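Local structure of N-acetyltransferase family protein (Bacillus anthracis, 3LNB) at residues N70-A75 with V87-I92; V124-L127 with W132-D135; I181-R184 with T190-L193; Y268-K273 with N277-E282. The protein catalyses acetyl transfer from acetyl-coenzyme A to arylamines as an arylamine N-acetyltransferase, and inactivates the sulfonamide antibiotic sulfamethoxazole. The protein carries 1 engineered substitution. All coordinates share one frame; numbering follows the deposited sequence.

How the interactions relate
The four contacts follow one another along the chain without overlapping. Interaction 1 joins two helices at the surface. Interactions 2 and 3 are hairpins of one antiparallel sheet, their centres 15 Å apart and their nearest atoms about 5 Å, with strand 216-225 between them. Interaction 4 is the edge hairpin of a second antiparallel sheet. Coenzyme A relates them: K278 and T269 of interaction 4 meet its phosphates, the side chain of V124 of interaction 2 comes to about 4 Å from it, and those of L193 of interaction 3 and K89 of interaction 1 stay about 10 and 12 Å away. V124 also touches the probable Cys-His-Asp triad of C99, H138 and D153. Interactions 3 and 4 are farthest apart, 34 Å between centres.

Interaction 1: N70-A75 with V87-I92; sequences NLDIMA and VEKLLI
D72 and K89 meet through their charged ends: NZ of K89 lies 3.0 Å from OD2 of D72, a salt bridge whose hydrogen bond is weak in geometry. The same carboxylate oxygen is also approached by the lysine methylene, CE of K89 standing 3.2 Å from OD2 of D72. A water forms the second link, accepting from NZ of K89 at 2.7 Å and from the backbone N of D72 at 2.9 Å, and so ties the lysine to the first turn of helix 71-75. The lysine spans the gap because its chain is fully extended, starting with CG opposite the backbone N (chi1 -179°); the CA atoms of D72 and K89 are 10.3 Å apart. The two side chains approach from opposite directions. Around this pair, E101 of helix 99-112 makes a second salt bridge to NZ of K89, while OD1 of D72 forms a salt bridge with R95. Helices 71-75 and 83-92 are thus joined at the surface by a direct and a water-mediated link. With acidic and basic groups alternating from R95 through D72 and K89 to E101, each charge is probably offset by its neighbours, which would favour the ionised forms of D72 and K89.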
loop_
_atom_site.group_PDB
_atom_site.type_symbol
_atom_site.label_atom_id
_atom_site.label_comp_id
_atom_site.label_asym_id
_atom_site.label_seq_id
_atom_site.Cartn_x
_atom_site.Cartn_y
_atom_site.Cartn_z
ATOM N N ASN A 70 9.548 0.187 -5.448
ATOM C CA ASN A 70 10.696 0.677 -4.688
ATOM C C ASN A 70 11.804 1.157 -5.626
ATOM O O ASN A 70 12.981 1.148 -5.250
ATOM C CB ASN A 70 11.257 -0.467 -3.853
ATOM C CG ASN A 70 11.927 -1.524 -4.712
ATOM O OD1 ASN A 70 11.605 -1.669 -5.895
ATOM N ND2 ASN A 70 12.856 -2.271 -4.127
ATOM N N LEU A 71 11.433 1.570 -6.834
ATOM C CA LEU A 71 12.412 2.006 -7.825
ATOM C C LEU A 71 13.324 3.170 -7.417
ATOM O O LEU A 71 14.456 3.252 -7.892
ATOM C CB LEU A 71 11.713 2.328 -9.151
ATOM C CG LEU A 71 10.791 1.224 -9.688
ATOM C CD1 LEU A 71 10.282 1.636 -11.060
ATOM C CD2 LEU A 71 11.533 -0.112 -9.784
ATOM N N ASP A 72 12.848 4.065 -6.556
ATOM C CA ASP A 72 13.690 5.180 -6.118
ATOM C C ASP A 72 14.794 4.645 -5.218
ATOM O O ASP A 72 15.927 5.133 -5.246
ATOM C CB ASP A 72 12.871 6.234 -5.364
ATOM C CG ASP A 72 12.158 7.199 -6.299
ATOM O OD1 ASP A 72 12.369 7.121 -7.528
ATOM O OD2 ASP A 72 11.387 8.044 -5.806
ATOM N N ILE A 73 14.451 3.641 -4.412
ATOM C CA ILE A 73 15.421 3.013 -3.526
ATOM C C ILE A 73 16.481 2.370 -4.413
ATOM O O ILE A 73 17.673 2.496 -4.156
ATOM C CB ILE A 73 14.755 1.920 -2.635
ATOM C CG1 ILE A 73 13.736 2.572 -1.693
ATOM C CG2 ILE A 73 15.813 1.161 -1.850
ATOM C CD1 ILE A 73 13.013 1.602 -0.781
ATOM N N MET A 74 16.037 1.690 -5.464
ATOM C CA MET A 74 16.957 1.041 -6.395
ATOM C C MET A 74 17.828 2.067 -7.133
ATOM O O MET A 74 19.030 1.865 -7.308
ATOM C CB MET A 74 16.172 0.216 -7.420
ATOM C CG MET A 74 15.391 -0.947 -6.823
ATOM S SD MET A 74 16.475 -2.224 -6.153
ATOM C CE MET A 74 16.647 -1.721 -4.465
ATOM N N ALA A 75 17.220 3.171 -7.557
ATOM C CA ALA A 75 17.951 4.205 -8.288
ATOM C C ALA A 75 18.702 5.189 -7.394
ATOM O O ALA A 75 19.490 5.999 -7.884
ATOM C CB ALA A 75 16.993 4.968 -9.195
ATOM N N VAL A 87 2.545 14.304 -3.835
ATOM C CA VAL A 87 1.739 14.742 -4.972
ATOM C C VAL A 87 2.612 14.775 -6.230
ATOM O O VAL A 87 2.196 14.333 -7.300
ATOM C CB VAL A 87 1.137 16.157 -4.735
ATOM C CG1 VAL A 87 0.461 16.662 -6.013
ATOM C CG2 VAL A 87 0.126 16.113 -3.585
ATOM N N GLU A 88 3.832 15.286 -6.095
ATOM C CA GLU A 88 4.744 15.373 -7.233
ATOM C C GLU A 88 5.100 14.003 -7.800
ATOM O O GLU A 88 4.996 13.770 -9.002
ATOM C CB GLU A 88 6.033 16.082 -6.832
ATOM C CG GLU A 88 6.928 16.425 -8.016
ATOM C CD GLU A 88 6.224 17.333 -9.009
ATOM O OE1 GLU A 88 5.542 18.279 -8.554
ATOM O OE2 GLU A 88 6.351 17.110 -10.234
ATOM N N LYS A 89 5.513 13.090 -6.928
ATOM C CA LYS A 89 5.910 11.761 -7.373
ATOM C C LYS A 89 4.777 10.850 -7.837
ATOM O O LYS A 89 4.744 10.459 -9.003
ATOM C CB LYS A 89 6.709 11.047 -6.274
ATOM C CG LYS A 89 7.197 9.660 -6.667
ATOM C CD LYS A 89 7.926 8.963 -5.525
ATOM C CE LYS A 89 8.275 7.519 -5.911
ATOM N NZ LYS A 89 8.859 6.731 -4.792
ATOM N N LEU A 90 3.856 10.519 -6.934
ATOM C CA LEU A 90 2.764 9.605 -7.261
ATOM C C LEU A 90 1.636 10.107 -8.144
ATOM O O LEU A 90 0.989 9.310 -8.825
ATOM C CB LEU A 90 2.149 9.031 -5.987
ATOM C CG LEU A 90 2.950 7.959 -5.253
ATOM C CD1 LEU A 90 4.168 8.582 -4.620
ATOM C CD2 LEU A 90 2.074 7.309 -4.196
ATOM N N LEU A 91 1.376 11.406 -8.132
ATOM C CA LEU A 91 0.296 11.914 -8.955
ATOM C C LEU A 91 0.792 12.562 -10.241
ATOM O O LEU A 91 0.493 12.085 -11.333
ATOM C CB LEU A 91 -0.561 12.902 -8.154
ATOM C CG LEU A 91 -1.106 12.342 -6.834
ATOM C CD1 LEU A 91 -2.026 13.358 -6.175
ATOM C CD2 LEU A 91 -1.850 11.041 -7.089
ATOM N N ILE A 92 1.564 13.637 -10.111
ATOM C CA ILE A 92 2.072 14.352 -11.276
ATOM C C ILE A 92 3.019 13.563 -12.184
ATOM O O ILE A 92 2.818 13.517 -13.399
ATOM C CB ILE A 92 2.745 15.665 -10.834
ATOM C CG1 ILE A 92 1.691 16.577 -10.197
ATOM C CG2 ILE A 92 3.417 16.356 -12.022
ATOM C CD1 ILE A 92 2.274 17.778 -9.498
HETATM O O HOH W 1 10.056 4.444 -5.695
#

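Interaction 2: V124-L127 with W132-D135; sequences VYDL and WKPD
K133 reaches across to V124 and D126 along almost its whole length. Its CB sits 3.5 Å from O of V124, the carbonyl that also accepts the backbone N of K133 at 2.8 Å in a nearly straight bond. CG then passes CB of V124 at 4.2 Å, and a bend at chi2 (-67°) turns the chain toward D126. CD and CE run beside that aspartate, CE 3.3 Å from its OD2, before NZ closes a salt bridge with OD2 of D126 at 2.6 Å. The ammonium stands above the carboxylate plane, 54° out of it, while OD1 of D126 accepts from the backbone N of D129 in the turn. These residues belong to the beta hairpin of strands 116-126 and 131-145, within the eight-stranded antiparallel sheet, with Y125 and W132 as a non-hydrogen-bonded pair. Their side chains share a face and form a T-shaped stack: the Y125 edge points at the indole face, CD1 of Y125 lying 3.7 Å from CD2 of W132, with ring planes 80° apart. A water accepts from N of V124 and donates to O of P134, while the side chain of V124 lines the coenzyme A pocket.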
loop_
_atom_site.group_PDB
_atom_site.type_symbol
_atom_site.label_atom_id
_atom_site.label_comp_id
_atom_site.label_asym_id
_atom_site.label_seq_id
_atom_site.Cartn_x
_atom_site.Cartn_y
_atom_site.Cartn_z
ATOM N N VAL A 124 5.156 -6.214 9.445
ATOM C CA VAL A 124 4.657 -7.334 8.645
ATOM C C VAL A 124 5.299 -8.663 9.051
ATOM O O VAL A 124 6.430 -8.692 9.528
ATOM C CB VAL A 124 4.936 -7.097 7.130
ATOM C CG1 VAL A 124 4.413 -8.265 6.307
ATOM C CG2 VAL A 124 4.285 -5.800 6.673
ATOM N N TYR A 125 4.572 -9.761 8.862
ATOM C CA TYR A 125 5.109 -11.075 9.187
ATOM C C TYR A 125 5.513 -11.771 7.893
ATOM O O TYR A 125 4.755 -11.775 6.919
ATOM C CB TYR A 125 4.074 -11.934 9.918
ATOM C CG TYR A 125 4.661 -13.209 10.487
ATOM C CD1 TYR A 125 5.498 -13.173 11.603
ATOM C CD2 TYR A 125 4.409 -14.446 9.891
ATOM C CE1 TYR A 125 6.072 -14.334 12.120
ATOM C CE2 TYR A 125 4.979 -15.621 10.398
ATOM C CZ TYR A 125 5.810 -15.555 11.514
ATOM O OH TYR A 125 6.375 -16.701 12.024
ATOM N N ASP A 126 6.711 -12.347 7.879
ATOM C CA ASP A 126 7.205 -13.056 6.701
ATOM C C ASP A 126 6.690 -14.485 6.789
ATOM O O ASP A 126 7.155 -15.275 7.615
ATOM C CB ASP A 126 8.727 -13.072 6.687
ATOM C CG ASP A 126 9.289 -13.623 5.395
ATOM O OD1 ASP A 126 8.651 -14.511 4.785
ATOM O OD2 ASP A 126 10.380 -13.168 4.998
ATOM N N LEU A 127 5.735 -14.811 5.928
ATOM C CA LEU A 127 5.119 -16.130 5.918
ATOM C C LEU A 127 6.011 -17.273 5.446
ATOM O O LEU A 127 5.883 -18.404 5.930
ATOM C CB LEU A 127 3.832 -16.092 5.083
ATOM C CG LEU A 127 3.806 -15.552 3.640
ATOM C CD1 LEU A 127 4.338 -14.128 3.600
ATOM C CD2 LEU A 127 4.624 -16.465 2.722
ATOM N N TRP A 132 9.213 -12.007 11.805
ATOM C CA TRP A 132 8.721 -10.661 11.592
ATOM C C TRP A 132 9.709 -9.896 10.720
ATOM O O TRP A 132 10.923 -10.061 10.850
ATOM C CB TRP A 132 8.554 -9.920 12.923
ATOM C CG TRP A 132 7.517 -10.497 13.830
ATOM C CD1 TRP A 132 7.726 -11.325 14.899
ATOM C CD2 TRP A 132 6.106 -10.275 13.765
ATOM N NE1 TRP A 132 6.532 -11.627 15.507
ATOM C CE2 TRP A 132 5.521 -10.997 14.832
ATOM C CE3 TRP A 132 5.276 -9.534 12.908
ATOM C CZ2 TRP A 132 4.142 -11.003 15.066
ATOM C CZ3 TRP A 132 3.903 -9.539 13.140
ATOM C CH2 TRP A 132 3.351 -10.269 14.212
ATOM N N LYS A 133 9.184 -9.091 9.803
ATOM C CA LYS A 133 10.036 -8.260 8.967
ATOM C C LYS A 133 10.469 -7.157 9.936
ATOM O O LYS A 133 9.995 -7.116 11.073
ATOM C CB LYS A 133 9.242 -7.669 7.798
ATOM C CG LYS A 133 8.799 -8.673 6.731
ATOM C CD LYS A 133 9.984 -9.258 5.948
ATOM C CE LYS A 133 9.498 -10.018 4.708
ATOM N NZ LYS A 133 10.602 -10.737 4.003
ATOM N N PRO A 134 11.362 -6.249 9.511
ATOM C CA PRO A 134 11.809 -5.178 10.410
ATOM C C PRO A 134 10.696 -4.407 11.121
ATOM O O PRO A 134 9.643 -4.137 10.540
ATOM C CB PRO A 134 12.634 -4.279 9.489
ATOM C CG PRO A 134 13.217 -5.260 8.515
ATOM C CD PRO A 134 12.018 -6.130 8.196
ATOM N N ASP A 135 10.952 -4.056 12.379
ATOM C CA ASP A 135 10.012 -3.298 13.206
ATOM C C ASP A 135 9.502 -2.049 12.484
ATOM O O ASP A 135 10.286 -1.264 11.949
ATOM C CB ASP A 135 10.677 -2.855 14.520
ATOM C CG ASP A 135 10.838 -3.989 15.530
ATOM O OD1 ASP A 135 10.360 -5.114 15.279
ATOM O OD2 ASP A 135 11.448 -3.742 16.595
HETATM O O HOH W 2 7.568 -4.538 8.656
#

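Interaction 3: I181-R184 with T190-L193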
loop_
_atom_site.group_PDB
_atom_site.type_symbol
_atom_site.label_atom_id
_atom_site.label_comp_id
_atom_site.label_asym_id
_atom_site.label_seq_id
_atom_site.Cartn_x
_atom_site.Cartn_y
_atom_site.Cartn_z
ATOM N N ILE A 181 -9.723 -7.920 11.239
ATOM C CA ILE A 181 -8.954 -7.281 12.293
ATOM C C ILE A 181 -9.264 -7.962 13.622
ATOM O O ILE A 181 -10.416 -8.313 13.905
ATOM C CB ILE A 181 -9.314 -5.786 12.439
ATOM C CG1 ILE A 181 -8.959 -5.023 11.160
ATOM C CG2 ILE A 181 -8.584 -5.198 13.644
ATOM C CD1 ILE A 181 -7.490 -5.121 10.769
ATOM N N ARG A 182 -8.224 -8.150 14.428
ATOM C CA ARG A 182 -8.357 -8.758 15.740
ATOM C C ARG A 182 -7.449 -8.014 16.713
ATOM O O ARG A 182 -6.300 -7.684 16.386
ATOM C CB ARG A 182 -7.961 -10.239 15.693
ATOM C CG ARG A 182 -8.966 -11.148 14.991
ATOM C CD ARG A 182 -10.221 -11.328 15.834
ATOM N NE ARG A 182 -11.130 -12.330 15.280
ATOM C CZ ARG A 182 -11.905 -12.140 14.215
ATOM N NH1 ARG A 182 -11.884 -10.980 13.571
ATOM N NH2 ARG A 182 -12.717 -13.107 13.803
ATOM N N LYS A 183 -7.975 -7.725 17.896
ATOM C CA LYS A 183 -7.198 -7.044 18.909
ATOM C C LYS A 183 -6.498 -8.143 19.694
ATOM O O LYS A 183 -7.049 -8.698 20.638
ATOM C CB LYS A 183 -8.104 -6.230 19.833
ATOM C CG LYS A 183 -7.346 -5.401 20.853
ATOM C CD LYS A 183 -8.279 -4.447 21.576
ATOM C CE LYS A 183 -7.521 -3.550 22.527
ATOM N NZ LYS A 183 -6.933 -4.329 23.650
ATOM N N ARG A 184 -5.291 -8.476 19.265
ATOM C CA ARG A 184 -4.506 -9.510 19.915
ATOM C C ARG A 184 -3.112 -8.956 20.112
ATOM O O ARG A 184 -2.516 -8.406 19.190
ATOM C CB ARG A 184 -4.437 -10.765 19.040
ATOM C CG ARG A 184 -5.790 -11.394 18.719
ATOM C CD ARG A 184 -6.341 -12.197 19.887
ATOM N NE ARG A 184 -7.614 -12.839 19.563
ATOM C CZ ARG A 184 -8.790 -12.215 19.515
ATOM N NH1 ARG A 184 -9.888 -12.895 19.205
ATOM N NH2 ARG A 184 -8.877 -10.916 19.787
ATOM N N THR A 190 -0.563 -4.488 19.411
ATOM C CA THR A 190 -1.775 -4.725 20.181
ATOM C C THR A 190 -2.894 -5.254 19.287
ATOM O O THR A 190 -3.859 -5.847 19.770
ATOM C CB THR A 190 -2.259 -3.424 20.852
ATOM O OG1 THR A 190 -2.354 -2.387 19.867
ATOM C CG2 THR A 190 -1.283 -2.984 21.919
ATOM N N HIS A 191 -2.760 -5.029 17.985
ATOM C CA HIS A 191 -3.757 -5.474 17.018
ATOM C C HIS A 191 -3.055 -6.154 15.850
ATOM O O HIS A 191 -1.847 -6.000 15.659
ATOM C CB HIS A 191 -4.557 -4.284 16.467
ATOM C CG HIS A 191 -5.230 -3.455 17.517
ATOM N ND1 HIS A 191 -4.540 -2.844 18.542
ATOM C CD2 HIS A 191 -6.530 -3.114 17.683
ATOM C CE1 HIS A 191 -5.385 -2.160 19.294
ATOM N NE2 HIS A 191 -6.599 -2.307 18.795
ATOM N N ILE A 192 -3.826 -6.901 15.070
ATOM C CA ILE A 192 -3.295 -7.590 13.912
ATOM C C ILE A 192 -4.323 -7.585 12.799
ATOM O O ILE A 192 -5.524 -7.453 13.036
ATOM C CB ILE A 192 -2.962 -9.084 14.206
ATOM C CG1 ILE A 192 -4.229 -9.823 14.659
ATOM C CG2 ILE A 192 -1.872 -9.194 15.257
ATOM C CD1 ILE A 192 -4.041 -11.321 14.812
ATOM N N LEU A 193 -3.830 -7.694 11.577
ATOM C CA LEU A 193 -4.691 -7.803 10.422
ATOM C C LEU A 193 -4.328 -9.200 9.948
ATOM O O LEU A 193 -3.163 -9.472 9.650
ATOM C CB LEU A 193 -4.343 -6.773 9.346
ATOM C CG LEU A 193 -5.081 -6.999 8.016
ATOM C CD1 LEU A 193 -5.114 -5.726 7.202
ATOM C CD2 LEU A 193 -4.405 -8.112 7.227
HETATM O O HOH W 3 -4.046 -6.025 22.633
#
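K183 and H191 are brought together by two first torsions: CG of K183 is swung opposite its backbone N (chi1 -175°), while CG of H191 lies opposite its own carbonyl carbon (chi1 -56°). The lysine methylenes consequently pass over one face of the imidazole in a CH-pi contact, CG of K183 being 4.0 Å from the H191 ring centroid and displaced toward the rim. This is the loop end of the beta hairpin formed by strands 177-182 and 191-196, and T190 and H191 together face F221 of the adjoining strand in a classic beta bulge. Next to it, R182 and I192 make an antiparallel hydrogen-bonded pair: N of R182 donates to O of I192 at 3.1 Å, and N of I192 returns the bond to O of R182 at 2.9 Å. Their side chains share a face, where CB of R182 meets CG1 of I192 at 3.9 Å. On the other face, I181 and L193 form a non-hydrogen-bonded pair, CD1 of I181 resting 3.8 Å from CB of L193. The rings of F221 and F167 also meet the imidazole of H191. In the plane of that ring, OG1 of T190 and ND1 of H191 are hydrogen-bonded at 2.6 Å, holding the imidazole at its edge while K183 covers a face.

Interaction 4: Y268-K273 with N277-E282; sequences YTETFK and NKRPIE. With COA (coenzyme A), chain B.
Y268 packs against I281 and R279 at the tighter end of this contact, where the tyrosine is buried. CB of Y268 touches CG2 of I281 at 3.8 Å, and the side chains of Y268 and R279 run side by side, NH1 of R279 at the ring edge 3.2 Å from CD2 of Y268 and CG of Y268 over one face of the guanidinium, with the planes 64° apart. Beneath them the backbone is firmly paired: Y268 and R279 exchange two hydrogen bonds, as do E270 and N277, giving the antiparallel hairpin of strands 267-272 and 275-280 at the edge of the five-stranded sheet. Helix 283-294 covers the tyrosine, whose hydroxyl is hydrogen-bonded to S293. The solvent side is looser. There E270 and R279 are joined by a long salt bridge, OE1 of E270 standing 3.5 Å from NH1 of R279 with a weak hydrogen bond, and a water links O of E270 to ND2 of the exposed N277. On the sheet face opposite to Y268, T269 and K278 point to coenzyme A. Bends at chi3 and chi4 (-62° and -66°) curl the lysine so that NZ of K278 donates to OG1 of T269 at 3.0 Å, to O7A of the coenzyme's 3'-phosphate at 2.8 Å and to O2A of its diphosphate at 3.0 Å. CG2 of T269 also lies 3.7 Å from O3A of coenzyme A. One ammonium group thus bridges two phosphate groups of coenzyme A and is steadied by the threonine hydroxyl; the surrounding negative charge probably keeps K278 protonated.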
loop_
_atom_site.group_PDB
_atom_site.type_symbol
_atom_site.label_atom_id
_atom_site.label_comp_id
_atom_site.label_asym_id
_atom_site.label_seq_id
_atom_site.Cartn_x
_atom_site.Cartn_y
_atom_site.Cartn_z
ATOM N N TYR A 268 9.125 -11.621 -14.558
ATOM C CA TYR A 268 7.813 -10.996 -14.677
ATOM C C TYR A 268 6.821 -12.074 -14.242
ATOM O O TYR A 268 6.731 -13.133 -14.869
ATOM C CB TYR A 268 7.532 -10.581 -16.120
ATOM C CG TYR A 268 6.210 -9.864 -16.297
ATOM C CD1 TYR A 268 5.858 -8.795 -15.466
ATOM C CD2 TYR A 268 5.332 -10.216 -17.325
ATOM C CE1 TYR A 268 4.668 -8.092 -15.659
ATOM C CE2 TYR A 268 4.141 -9.517 -17.527
ATOM C CZ TYR A 268 3.818 -8.455 -16.691
ATOM O OH TYR A 268 2.660 -7.741 -16.894
ATOM N N THR A 269 6.094 -11.809 -13.160
ATOM C CA THR A 269 5.135 -12.769 -12.629
ATOM C C THR A 269 3.702 -12.287 -12.796
ATOM O O THR A 269 3.323 -11.211 -12.313
ATOM C CB THR A 269 5.410 -13.060 -11.134
ATOM O OG1 THR A 269 6.754 -13.532 -10.986
ATOM C CG2 THR A 269 4.455 -14.129 -10.602
ATOM N N GLU A 270 2.909 -13.103 -13.476
ATOM C CA GLU A 270 1.522 -12.775 -13.743
ATOM C C GLU A 270 0.534 -13.735 -13.086
ATOM O O GLU A 270 0.602 -14.948 -13.274
ATOM C CB GLU A 270 1.282 -12.764 -15.259
ATOM C CG GLU A 270 2.104 -11.727 -16.007
ATOM C CD GLU A 270 2.011 -11.887 -17.508
ATOM O OE1 GLU A 270 2.713 -12.772 -18.060
ATOM O OE2 GLU A 270 1.230 -11.135 -18.131
ATOM N N THR A 271 -0.375 -13.172 -12.302
ATOM C CA THR A 271 -1.417 -13.944 -11.646
ATOM C C THR A 271 -2.649 -13.585 -12.465
ATOM O O THR A 271 -3.146 -12.458 -12.400
ATOM C CB THR A 271 -1.587 -13.509 -10.190
ATOM O OG1 THR A 271 -0.333 -13.640 -9.511
ATOM C CG2 THR A 271 -2.635 -14.372 -9.501
ATOM N N PHE A 272 -3.139 -14.550 -13.231
ATOM C CA PHE A 272 -4.249 -14.304 -14.144
ATOM C C PHE A 272 -5.318 -15.393 -14.147
ATOM O O PHE A 272 -5.044 -16.543 -14.489
ATOM C CB PHE A 272 -3.636 -14.127 -15.537
ATOM C CG PHE A 272 -4.619 -13.830 -16.622
ATOM C CD1 PHE A 272 -5.215 -14.860 -17.341
ATOM C CD2 PHE A 272 -4.907 -12.512 -16.967
ATOM C CE1 PHE A 272 -6.083 -14.584 -18.396
ATOM C CE2 PHE A 272 -5.769 -12.223 -18.017
ATOM C CZ PHE A 272 -6.359 -13.259 -18.734
ATOM N N LYS A 273 -6.537 -15.010 -13.775
ATOM C CA LYS A 273 -7.672 -15.929 -13.718
ATOM C C LYS A 273 -7.314 -17.260 -13.085
ATOM O O LYS A 273 -7.537 -18.318 -13.680
ATOM C CB LYS A 273 -8.237 -16.179 -15.119
ATOM C CG LYS A 273 -8.933 -14.985 -15.730
ATOM C CD LYS A 273 -9.351 -15.257 -17.169
ATOM C CE LYS A 273 -10.018 -14.030 -17.777
ATOM N NZ LYS A 273 -10.180 -14.155 -19.246
ATOM N N ASN A 277 2.051 -17.459 -13.395
ATOM C CA ASN A 277 3.228 -17.737 -14.203
ATOM C C ASN A 277 4.387 -16.801 -13.900
ATOM O O ASN A 277 4.185 -15.637 -13.525
ATOM C CB ASN A 277 2.870 -17.617 -15.689
ATOM C CG ASN A 277 2.067 -18.797 -16.192
ATOM O OD1 ASN A 277 2.630 -19.786 -16.671
ATOM N ND2 ASN A 277 0.746 -18.712 -16.070
ATOM N N LYS A 278 5.601 -17.319 -14.060
ATOM C CA LYS A 278 6.805 -16.531 -13.853
ATOM C C LYS A 278 7.638 -16.667 -15.120
ATOM O O LYS A 278 7.894 -17.773 -15.589
ATOM C CB LYS A 278 7.610 -17.032 -12.647
ATOM C CG LYS A 278 8.781 -16.114 -12.283
ATOM C CD LYS A 278 9.609 -16.645 -11.111
ATOM C CE LYS A 278 8.791 -16.757 -9.815
ATOM N NZ LYS A 278 8.354 -15.431 -9.279
ATOM N N ARG A 279 8.055 -15.539 -15.675
ATOM C CA ARG A 279 8.843 -15.548 -16.896
ATOM C C ARG A 279 10.145 -14.769 -16.740
ATOM O O ARG A 279 10.135 -13.588 -16.391
ATOM C CB ARG A 279 7.995 -14.983 -18.047
ATOM C CG ARG A 279 8.773 -14.254 -19.137
ATOM C CD ARG A 279 7.966 -14.179 -20.427
ATOM N NE ARG A 279 6.676 -13.520 -20.253
ATOM C CZ ARG A 279 6.465 -12.206 -20.360
ATOM N NH1 ARG A 279 5.239 -11.717 -20.181
ATOM N NH2 ARG A 279 7.465 -11.376 -20.654
ATOM N N PRO A 280 11.291 -15.435 -16.967
ATOM C CA PRO A 280 12.583 -14.755 -16.845
ATOM C C PRO A 280 12.627 -13.700 -17.936
ATOM O O PRO A 280 12.168 -13.950 -19.047
ATOM C CB PRO A 280 13.594 -15.877 -17.097
ATOM C CG PRO A 280 12.856 -17.105 -16.687
ATOM C CD PRO A 280 11.490 -16.860 -17.273
ATOM N N ILE A 281 13.171 -12.534 -17.625
ATOM C CA ILE A 281 13.237 -11.447 -18.596
ATOM C C ILE A 281 14.649 -10.919 -18.781
ATOM O O ILE A 281 15.554 -11.260 -18.025
ATOM C CB ILE A 281 12.349 -10.261 -18.163
ATOM C CG1 ILE A 281 12.900 -9.639 -16.878
ATOM C CG2 ILE A 281 10.931 -10.730 -17.920
ATOM C CD1 ILE A 281 12.171 -8.383 -16.447
ATOM N N GLU A 282 14.828 -10.076 -19.793
ATOM C CA GLU A 282 16.130 -9.476 -20.070
ATOM C C GLU A 282 16.022 -7.977 -19.809
ATOM O O GLU A 282 14.937 -7.470 -19.529
ATOM C CB GLU A 282 16.529 -9.704 -21.531
ATOM C CG GLU A 282 16.470 -11.153 -21.992
ATOM C CD GLU A 282 16.685 -11.283 -23.492
ATOM O OE1 GLU A 282 17.809 -11.006 -23.969
ATOM O OE2 GLU A 282 15.722 -11.652 -24.195
HETATM N N1A COA B . 10.681 -6.704 -1.876
HETATM C C2A COA B . 11.268 -6.965 -3.031
HETATM N N3A COA B . 10.938 -8.020 -3.756
HETATM C C4A COA B . 9.986 -8.862 -3.333
HETATM C C5A COA B . 9.350 -8.624 -2.123
HETATM C C6A COA B . 9.722 -7.504 -1.389
HETATM N N6A COA B . 9.127 -7.224 -0.233
HETATM N N7A COA B . 8.451 -9.587 -1.947
HETATM C C8A COA B . 8.514 -10.397 -3.002
HETATM N N9A COA B . 9.442 -9.959 -3.852
HETATM C C1B COA B . 9.727 -10.531 -5.189
HETATM C C2B COA B . 10.140 -12.001 -5.146
HETATM O O2B COA B . 11.526 -12.110 -4.807
HETATM C C3B COA B . 9.912 -12.394 -6.605
HETATM O O3B COA B . 11.091 -12.165 -7.382
HETATM P P3B COA B . 11.410 -13.145 -8.618
HETATM O O7A COA B . 10.216 -13.403 -9.454
HETATM O O8A COA B . 12.608 -12.460 -9.446
HETATM O O9A COA B . 12.000 -14.488 -7.956
HETATM C C4B COA B . 8.787 -11.458 -7.056
HETATM O O4B COA B . 8.507 -10.593 -5.942
HETATM C C5B COA B . 7.517 -12.238 -7.394
HETATM O O5B COA B . 7.047 -12.929 -6.235
HETATM P P1A COA B . 5.851 -13.993 -6.378
HETATM O O1A COA B . 5.435 -14.399 -4.878
HETATM O O2A COA B . 6.256 -15.164 -7.186
HETATM O O3A COA B . 4.624 -13.197 -7.051
HETATM P P2A COA B . 3.629 -12.218 -6.248
HETATM O O4A COA B . 2.404 -13.144 -5.770
HETATM O O5A COA B . 3.178 -11.111 -7.122
HETATM O O6A COA B . 4.373 -11.719 -4.910
HETATM C CBP COA B . 4.347 -9.424 -4.023
HETATM C CCP COA B . 5.080 -10.475 -4.863
HETATM C CDP COA B . 3.061 -9.003 -4.736
HETATM C CEP COA B . 5.255 -8.205 -3.847
HETATM C CAP COA B . 4.018 -10.005 -2.646
HETATM O OAP COA B . 5.223 -10.445 -2.015
HETATM C C9P COA B . 3.350 -8.964 -1.744
HETATM O O9P COA B . 2.189 -8.605 -1.939
HETATM N N8P COA B . 4.121 -8.513 -0.757
HETATM C C7P COA B . 3.666 -7.527 0.234
HETATM C C6P COA B . 4.767 -6.497 0.503
HETATM C C5P COA B . 4.493 -5.722 1.795
HETATM O O5P COA B . 4.651 -6.258 2.890
HETATM N N4P COA B . 4.105 -4.458 1.645
HETATM C C3P COA B . 3.803 -3.603 2.801
HETATM C C2P COA B . 5.086 -3.064 3.436
HETATM S S1P COA B . 5.969 -1.832 2.408
HETATM O O HOH W 4 -0.675 -16.248 -15.274
#